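Local coordinates for protein lipoxygenase (Cyanothece sp., PDB 5EK8) that probably inserts molecular oxygen into polyunsaturated fatty acids as a 9R-lipoxygenase, using a non-heme iron centre, at residues 206-211 against 222-227. Residues are numbered along the deposited sequence; the frame is centred on the assembly and turned at random.
Sequences AKHTIA and TQIQAD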
loop_
_atom_site.group_PDB
_atom_site.type_symbol
_atom_site.label_atom_id
_atom_site.label_comp_id
_atom_site.label_asym_id
_atom_site.label_seq_id
_atom_site.Cartn_x
_atom_site.Cartn_y
_atom_site.Cartn_z
ATOM N N ALA A 206 24.305 8.883 5.383
ATOM C CA ALA A 206 24.951 9.194 6.648
ATOM C C ALA A 206 26.123 10.139 6.429
ATOM O O ALA A 206 26.252 11.148 7.125
ATOM C CB ALA A 206 25.412 7.921 7.335
ATOM N N LYS A 207 26.969 9.804 5.457
ATOM C CA LYS A 207 28.089 10.661 5.078
ATOM C C LYS A 207 27.615 12.084 4.801
ATOM O O LYS A 207 28.172 13.053 5.324
ATOM C CB LYS A 207 28.800 10.104 3.846
ATOM C CG LYS A 207 30.064 10.864 3.470
ATOM C CD LYS A 207 30.393 10.718 1.991
ATOM C CE LYS A 207 31.538 11.639 1.584
ATOM N NZ LYS A 207 31.605 11.848 0.109
ATOM N N HIS A 208 26.572 12.200 3.986
ATOM C CA HIS A 208 26.054 13.506 3.606
ATOM C C HIS A 208 25.508 14.268 4.803
ATOM O O HIS A 208 25.774 15.459 4.966
ATOM C CB HIS A 208 24.971 13.352 2.546
ATOM C CG HIS A 208 25.470 12.773 1.262
ATOM N ND1 HIS A 208 24.637 12.180 0.341
ATOM C CD2 HIS A 208 26.720 12.700 0.744
ATOM C CE1 HIS A 208 25.352 11.763 -0.691
ATOM N NE2 HIS A 208 26.618 12.064 -0.469
ATOM N N THR A 209 24.750 13.568 5.639
ATOM C CA THR A 209 24.130 14.175 6.808
ATOM C C THR A 209 25.180 14.721 7.761
ATOM O O THR A 209 25.074 15.856 8.232
ATOM C CB THR A 209 23.239 13.175 7.562
ATOM O OG1 THR A 209 22.183 12.727 6.704
ATOM C CG2 THR A 209 22.633 13.834 8.782
ATOM N N ILE A 210 26.199 13.910 8.037
ATOM C CA ILE A 210 27.282 14.324 8.923
ATOM C C ILE A 210 28.037 15.493 8.304
ATOM O O ILE A 210 28.453 16.412 9.005
ATOM C CB ILE A 210 28.257 13.159 9.223
ATOM C CG1 ILE A 210 27.506 11.995 9.869
ATOM C CG2 ILE A 210 29.387 13.613 10.142
ATOM C CD1 ILE A 210 28.409 10.908 10.392
ATOM N N ALA A 211 28.190 15.465 6.982
ATOM C CA ALA A 211 28.890 16.532 6.274
ATOM C C ALA A 211 28.130 17.854 6.362
ATOM O O ALA A 211 28.734 18.925 6.415
ATOM C CB ALA A 211 29.109 16.147 4.818
ATOM N N THR A 222 25.891 18.346 -6.639
ATOM C CA THR A 222 26.705 17.538 -7.539
ATOM C C THR A 222 27.331 16.341 -6.822
ATOM O O THR A 222 27.313 15.216 -7.330
ATOM C CB THR A 222 27.818 18.379 -8.170
ATOM O OG1 THR A 222 27.243 19.536 -8.790
ATOM C CG2 THR A 222 28.576 17.564 -9.206
ATOM N N GLN A 223 27.876 16.598 -5.637
ATOM C CA GLN A 223 28.512 15.561 -4.832
ATOM C C GLN A 223 27.506 14.518 -4.340
ATOM O O GLN A 223 27.771 13.310 -4.393
ATOM C CB GLN A 223 29.237 16.195 -3.647
ATOM C CG GLN A 223 30.047 15.223 -2.817
ATOM C CD GLN A 223 30.773 15.915 -1.682
ATOM O OE1 GLN A 223 31.027 17.121 -1.737
ATOM N NE2 GLN A 223 31.100 15.159 -0.637
ATOM N N ILE A 224 26.354 14.989 -3.863
ATOM C CA ILE A 224 25.283 14.104 -3.409
ATOM C C ILE A 224 24.810 13.221 -4.550
ATOM O O ILE A 224 24.644 12.011 -4.386
ATOM C CB ILE A 224 24.078 14.893 -2.851
ATOM C CG1 ILE A 224 24.473 15.645 -1.584
ATOM C CG2 ILE A 224 22.912 13.962 -2.543
ATOM C CD1 ILE A 224 23.370 16.516 -1.040
ATOM N N GLN A 225 24.601 13.830 -5.713
ATOM C CA GLN A 225 24.136 13.080 -6.870
ATOM C C GLN A 225 25.161 12.029 -7.292
ATOM O O GLN A 225 24.813 10.873 -7.528
ATOM C CB GLN A 225 23.835 14.015 -8.031
ATOM C CG GLN A 225 22.998 13.368 -9.115
ATOM C CD GLN A 225 21.549 13.180 -8.695
ATOM O OE1 GLN A 225 20.747 14.122 -8.730
ATOM N NE2 GLN A 225 21.207 11.962 -8.292
ATOM N N ALA A 226 26.424 12.440 -7.375
ATOM C CA ALA A 226 27.514 11.540 -7.744
ATOM C C ALA A 226 27.629 10.350 -6.799
ATOM O O ALA A 226 27.838 9.219 -7.243
ATOM C CB ALA A 226 28.831 12.298 -7.783
ATOM N N ASP A 227 27.488 10.608 -5.501
ATOM C CA ASP A 227 27.700 9.570 -4.494
ATOM C C ASP A 227 26.612 8.490 -4.500
ATOM O O ASP A 227 26.822 7.393 -3.973
ATOM C CB ASP A 227 27.813 10.197 -3.103
ATOM C CG ASP A 227 29.173 10.838 -2.865
ATOM O OD1 ASP A 227 30.052 10.714 -3.744
ATOM O OD2 ASP A 227 29.372 11.460 -1.799
#
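H208 reaches from helix 188-214 to D227 on the short helix 221-227, and the pair illustrates how one carboxylate oxygen can tie together two helices whose backbones stay apart. The segments run nearly antiparallel, at 162°, with axes that come no nearer than 11.1 Å, and it is side chains that span the space between them. The imidazole meets D227 edge-on: H208 NE2 donates to D227 OD2 over 3.1 Å, a fairly straight bond that takes the anti lone pair of that oxygen. Ring and carboxylate are nearly coplanar, 11° apart. K207 approaches the same oxygen on its syn side, somewhat out of the carboxylate plane, and closes a salt bridge between K207 NZ and D227 OD2 at 3.0 Å. With CG anti to the backbone N (chi1 -174°) and the rest of the chain extended, the lysine crosses the side chain of D227 at about a right angle and sets NZ beside OD2. I224 packs over one face of the imidazole, where I224 CG1 makes a CH-pi contact 4.0 Å from the centroid of the H208 ring. The other ring nitrogen, ND1, is hydrogen-bonded to T612 of helix 608-623, which also touches I224. Without the imidazole, as with an alanine at this position, D227 OD2 would probably lose one of its two donors, T612 its ring-nitrogen partner, and I224 the face it packs against. This small polar junction, away from the iron and sodium sites, joins three helices through a buried imidazole, and with lysine and histidine both donating to it, D227 is likely to be favoured in its ionised form.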